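Local coordinates for protein 4-hydroxy-tetrahydrodipicolinate synthase (Methanocaldococcus jannaschii DSM 2661, PDB 2YXG) that probably catalyses the condensation of pyruvate with aspartate beta-semialdehyde to 4-hydroxy-tetrahydrodipicolinate, a step in lysine biosynthesis, through a Schiff-base intermediate, at residues 57-62 / 72-77; 61-66 / 94-99. All coordinates share one frame; numbering follows the deposited sequence.

Contact 1: 57-62 / 72-77; sequences KVIEKV and VIAGAG
Ile59 and Val62, one turn apart on the helix, pack on Ala74 and Val72 of the strand, and the link between the two segments is made by apolar contact. The larger share belongs to Ile59. Its CG1, CG2 and CD1 gather round the methyl of Ala74: CD1 lies 3.7 Å from Ala74 CB, while CG2 is 3.9 Å and CG1 4.0 Å from the same carbon. One alanine methyl thus sits against three carbons of the isoleucine. Val62 and Val72 make a narrower contact, branch against branch, with Val62 CG1 3.9 Å from Val72 CG1. In both valines CG1 stands anti to the backbone nitrogen (chi1 178° in Val62), which turns this methyl of each toward the other residue.

A second kind of contact sets carbon against backbone oxygen. The chain of Ile59 runs on in an extended form past CG1 (chi2 163°), carrying CD1 beyond Ala74 to within 3.7 Å of Gly75 O.

The axes of 57-62 and 72-75 are 9.5 Å apart and run almost exactly antiparallel. With only a methyl on Ala74, its CA comes to 6.4 Å from the CA of Ile59. All the touching residues are buried: Val41 and Val94 also pack on Ile59, and Ile27 of helix 20-32 packs on Val62. Ile73, between the two contact residues of the strand, points away from the helix.

This is the return half of a beta-alpha-beta crossover, strand 37-40, helix 52-66, strand 71-75, in a TIM barrel. Gly75, at the end of the strand, lies about 8 Å from the side chain of Tyr132, the predicted catalytic proton donor/acceptor.

Contact 2: 61-66 / 94-99; sequences KVVDVV and VGADAV
Val63 on helix 52-66 faces the turn formed by Val94, Gly95 and Ala96, where the chain leaves helix 81-94 and heads for strand 98-102; the CA atoms of Val63 and Ala96 are 6.0 Å apart. The turn is a Schellman motif ending one of the outer helices of the TIM barrel, and Gly95 is the residue at which helical geometry is lost, with phi at 110°. At these angles a CB would press on the carbonyl oxygen of Val94. It would also lie only 3.0 Å from Val63 CG1, so the neighbouring helix probably adds to the constraint.

Val63 is the one side chain of 61-66 that makes the contact, and its two methyls divide the work. CG1, anti to the backbone nitrogen (chi1 167°), rests against the carbonyl oxygens of the turn, 3.6 Å from Val94 O and 3.8 Å from Gly95 O. CG2 meets the Gly95-Ala96 peptide near its nitrogen, 3.7 Å from Ala96 N, the same peptide whose oxygen CG1 touches. This second methyl has looser apolar neighbours in Ala96 CB at 4.4 Å and Val94 CG1 at 4.5 Å. An exchange of Val63 for alanine removes both branches, and the resulting gap would probably leave the peptide between Gly95 and Ala96 without its apolar cover from the helix.

The surroundings tie the turn to the sheet. Val72 of strand 71-75 packs on Val63 and Val66, and Ala96 also touches Ala74. One residue past Ala96, Asp97 turns its carboxylate back to the strand, where OD2 accepts a hydrogen bond from Val72 N.

Overall arrangement
The two contacts share helix 52-66, and their centres are 6 Å apart; Lys61 and Val62 fall in both helical segments, but Val62 serves only contact 1 and Val63 carries contact 2. Along the chain the helix comes first, then strand 71-75, then the turn after helix 81-94 that leads into strand 98-102. Contact 1 sets the helix on the barrel wall, and contact 2 joins it to the end of the next outer helix. Strands 71-75 and 98-102 are neighbours in the parallel sheet, and Ala74 N lies 3.0 Å from Ala98 O, a probable hydrogen bond. Ile59 CG2 and Val94 CG1, 3.6 Å apart, make the packing continuous across consecutive units of the barrel.

Contact 1: 57-62 / 72-77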
loop_
_atom_site.group_PDB
_atom_site.type_symbol
_atom_site.label_atom_id
_atom_site.label_comp_id
_atom_site.label_asym_id
_atom_site.label_seq_id
_atom_site.Cartn_x
_atom_site.Cartn_y
_atom_site.Cartn_z
ATOM N N LYS A 57 -35.756 14.169 0.092
ATOM C CA LYS A 57 -36.270 15.335 -0.583
ATOM C C LYS A 57 -35.345 15.667 -1.717
ATOM O O LYS A 57 -35.807 16.139 -2.737
ATOM C CB LYS A 57 -36.343 16.551 0.346
ATOM C CG LYS A 57 -37.432 16.581 1.399
ATOM C CD LYS A 57 -38.809 16.734 0.751
ATOM C CE LYS A 57 -39.358 18.181 0.807
ATOM N NZ LYS A 57 -40.811 18.180 0.306
ATOM N N VAL A 58 -34.024 15.483 -1.539
ATOM C CA VAL A 58 -33.119 15.772 -2.688
ATOM C C VAL A 58 -33.414 14.857 -3.873
ATOM O O VAL A 58 -33.533 15.351 -4.967
ATOM C CB VAL A 58 -31.601 15.755 -2.375
ATOM C CG1 VAL A 58 -30.811 15.883 -3.695
ATOM C CG2 VAL A 58 -31.228 16.891 -1.426
ATOM N N ILE A 59 -33.516 13.547 -3.669
ATOM C CA ILE A 59 -33.859 12.627 -4.774
ATOM C C ILE A 59 -35.187 13.022 -5.458
ATOM O O ILE A 59 -35.289 13.108 -6.706
ATOM C CB ILE A 59 -33.845 11.134 -4.322
ATOM C CG1 ILE A 59 -32.410 10.665 -4.044
ATOM C CG2 ILE A 59 -34.442 10.215 -5.423
ATOM C CD1 ILE A 59 -32.309 9.384 -3.221
ATOM N N GLU A 60 -36.194 13.301 -4.627
ATOM C CA GLU A 60 -37.517 13.773 -5.047
ATOM C C GLU A 60 -37.374 15.003 -5.930
ATOM O O GLU A 60 -37.953 15.061 -7.022
ATOM C CB GLU A 60 -38.331 14.128 -3.793
ATOM C CG GLU A 60 -39.845 13.853 -3.917
ATOM C CD GLU A 60 -40.724 14.853 -3.146
ATOM O OE1 GLU A 60 -40.231 15.944 -2.725
ATOM O OE2 GLU A 60 -41.924 14.553 -2.964
ATOM N N LYS A 61 -36.584 15.992 -5.484
ATOM C CA LYS A 61 -36.436 17.206 -6.291
ATOM C C LYS A 61 -35.794 16.868 -7.656
ATOM O O LYS A 61 -36.232 17.346 -8.734
ATOM C CB LYS A 61 -35.676 18.277 -5.531
ATOM C CG LYS A 61 -35.442 19.580 -6.336
ATOM C CD LYS A 61 -36.697 20.512 -6.245
ATOM C CE LYS A 61 -36.661 21.627 -7.313
ATOM N NZ LYS A 61 -37.775 22.605 -7.124
ATOM N N VAL A 62 -34.805 15.971 -7.626
ATOM C CA VAL A 62 -34.108 15.607 -8.871
ATOM C C VAL A 62 -35.043 14.891 -9.897
ATOM O O VAL A 62 -35.055 15.229 -11.102
ATOM C CB VAL A 62 -32.835 14.768 -8.575
ATOM C CG1 VAL A 62 -32.151 14.356 -9.879
ATOM C CG2 VAL A 62 -31.863 15.619 -7.738
ATOM N N VAL A 72 -32.273 9.206 -14.086
ATOM C CA VAL A 72 -32.014 9.616 -12.710
ATOM C C VAL A 72 -31.548 8.411 -11.921
ATOM O O VAL A 72 -32.258 7.427 -11.785
ATOM C CB VAL A 72 -33.247 10.314 -12.018
ATOM C CG1 VAL A 72 -32.943 10.597 -10.559
ATOM C CG2 VAL A 72 -33.628 11.585 -12.782
ATOM N N ILE A 73 -30.331 8.491 -11.425
ATOM C CA ILE A 73 -29.765 7.419 -10.660
ATOM C C ILE A 73 -29.671 7.946 -9.248
ATOM O O ILE A 73 -29.022 8.992 -8.989
ATOM C CB ILE A 73 -28.370 7.066 -11.160
ATOM C CG1 ILE A 73 -28.412 6.830 -12.675
ATOM C CG2 ILE A 73 -27.723 5.880 -10.329
ATOM C CD1 ILE A 73 -27.056 6.602 -13.272
ATOM N N ALA A 74 -30.307 7.235 -8.331
ATOM C CA ALA A 74 -30.389 7.698 -6.934
ATOM C C ALA A 74 -29.362 6.968 -6.085
ATOM O O ALA A 74 -29.295 5.729 -6.094
ATOM C CB ALA A 74 -31.788 7.479 -6.404
ATOM N N GLY A 75 -28.524 7.719 -5.375
ATOM C CA GLY A 75 -27.585 7.077 -4.458
ATOM C C GLY A 75 -28.460 6.498 -3.337
ATOM O O GLY A 75 -29.383 7.162 -2.862
ATOM N N ALA A 76 -28.210 5.252 -2.977
ATOM C CA ALA A 76 -29.026 4.521 -1.969
ATOM C C ALA A 76 -28.187 3.457 -1.268
ATOM O O ALA A 76 -28.699 2.489 -0.758
ATOM C CB ALA A 76 -30.295 3.882 -2.620
ATOM N N GLY A 77 -26.880 3.655 -1.247
ATOM C CA GLY A 77 -25.994 2.734 -0.581
ATOM C C GLY A 77 -25.850 3.087 0.896
ATOM O O GLY A 77 -26.110 4.220 1.324
#

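Contact 2: 61-66 / 94-99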
loop_
_atom_site.group_PDB
_atom_site.type_symbol
_atom_site.label_atom_id
_atom_site.label_comp_id
_atom_site.label_asym_id
_atom_site.label_seq_id
_atom_site.Cartn_x
_atom_site.Cartn_y
_atom_site.Cartn_z
ATOM N N LYS A 61 -36.584 15.992 -5.484
ATOM C CA LYS A 61 -36.436 17.206 -6.291
ATOM C C LYS A 61 -35.794 16.868 -7.656
ATOM O O LYS A 61 -36.232 17.346 -8.734
ATOM C CB LYS A 61 -35.676 18.277 -5.531
ATOM C CG LYS A 61 -35.442 19.580 -6.336
ATOM C CD LYS A 61 -36.697 20.512 -6.245
ATOM C CE LYS A 61 -36.661 21.627 -7.313
ATOM N NZ LYS A 61 -37.775 22.605 -7.124
ATOM N N VAL A 62 -34.805 15.971 -7.626
ATOM C CA VAL A 62 -34.108 15.607 -8.871
ATOM C C VAL A 62 -35.043 14.891 -9.897
ATOM O O VAL A 62 -35.055 15.229 -11.102
ATOM C CB VAL A 62 -32.835 14.768 -8.575
ATOM C CG1 VAL A 62 -32.151 14.356 -9.879
ATOM C CG2 VAL A 62 -31.863 15.619 -7.738
ATOM N N VAL A 63 -35.767 13.885 -9.416
ATOM C CA VAL A 63 -36.774 13.180 -10.254
ATOM C C VAL A 63 -37.737 14.183 -10.905
ATOM O O VAL A 63 -37.903 14.157 -12.124
ATOM C CB VAL A 63 -37.555 12.112 -9.452
ATOM C CG1 VAL A 63 -38.809 11.605 -10.221
ATOM C CG2 VAL A 63 -36.662 10.965 -9.092
ATOM N N ASP A 64 -38.293 15.085 -10.086
ATOM C CA ASP A 64 -39.331 16.046 -10.502
ATOM C C ASP A 64 -38.781 17.045 -11.551
ATOM O O ASP A 64 -39.423 17.325 -12.586
ATOM C CB ASP A 64 -39.914 16.805 -9.262
ATOM C CG ASP A 64 -40.779 15.879 -8.269
ATOM O OD1 ASP A 64 -40.977 14.640 -8.458
ATOM O OD2 ASP A 64 -41.302 16.425 -7.250
ATOM N N VAL A 65 -37.599 17.610 -11.272
ATOM C CA VAL A 65 -37.033 18.584 -12.157
ATOM C C VAL A 65 -36.629 17.897 -13.433
ATOM O O VAL A 65 -36.915 18.385 -14.526
ATOM C CB VAL A 65 -35.770 19.248 -11.561
ATOM C CG1 VAL A 65 -34.998 20.041 -12.691
ATOM C CG2 VAL A 65 -36.130 20.113 -10.338
ATOM N N VAL A 66 -35.946 16.771 -13.313
ATOM C CA VAL A 66 -35.530 16.061 -14.508
ATOM C C VAL A 66 -36.724 15.681 -15.359
ATOM O O VAL A 66 -36.688 15.867 -16.595
ATOM C CB VAL A 66 -34.678 14.811 -14.219
ATOM C CG1 VAL A 66 -34.573 13.948 -15.476
ATOM C CG2 VAL A 66 -33.267 15.211 -13.653
ATOM N N VAL A 94 -40.158 6.651 -5.415
ATOM C CA VAL A 94 -40.201 8.059 -5.755
ATOM C C VAL A 94 -40.054 8.334 -7.263
ATOM O O VAL A 94 -40.307 9.442 -7.692
ATOM C CB VAL A 94 -39.204 8.913 -4.907
ATOM C CG1 VAL A 94 -37.738 8.740 -5.387
ATOM C CG2 VAL A 94 -39.570 10.355 -4.941
ATOM N N GLY A 95 -39.656 7.354 -8.076
ATOM C CA GLY A 95 -39.577 7.630 -9.541
ATOM C C GLY A 95 -38.209 7.697 -10.191
ATOM O O GLY A 95 -38.114 8.052 -11.371
ATOM N N ALA A 96 -37.146 7.326 -9.454
ATOM C CA ALA A 96 -35.793 7.225 -10.069
ATOM C C ALA A 96 -35.777 6.113 -11.085
ATOM O O ALA A 96 -36.635 5.216 -11.055
ATOM C CB ALA A 96 -34.697 7.014 -9.034
ATOM N N ASP A 97 -34.822 6.206 -12.002
ATOM C CA ASP A 97 -34.655 5.212 -13.026
ATOM C C ASP A 97 -33.735 4.062 -12.623
ATOM O O ASP A 97 -33.833 2.991 -13.173
ATOM C CB ASP A 97 -34.126 5.900 -14.292
ATOM C CG ASP A 97 -35.078 6.934 -14.786
ATOM O OD1 ASP A 97 -36.153 6.489 -15.286
ATOM O OD2 ASP A 97 -34.820 8.168 -14.626
ATOM N N ALA A 98 -32.879 4.282 -11.635
ATOM C CA ALA A 98 -31.808 3.342 -11.292
ATOM C C ALA A 98 -31.274 3.695 -9.916
ATOM O O ALA A 98 -31.568 4.770 -9.363
ATOM C CB ALA A 98 -30.649 3.360 -12.377
ATOM N N VAL A 99 -30.550 2.762 -9.319
ATOM C CA VAL A 99 -29.978 3.011 -8.016
ATOM C C VAL A 99 -28.460 2.867 -8.143
ATOM O O VAL A 99 -27.982 1.986 -8.842
ATOM C CB VAL A 99 -30.706 2.134 -6.947
ATOM C CG1 VAL A 99 -29.803 1.388 -6.045
ATOM C CG2 VAL A 99 -31.658 2.990 -6.161
#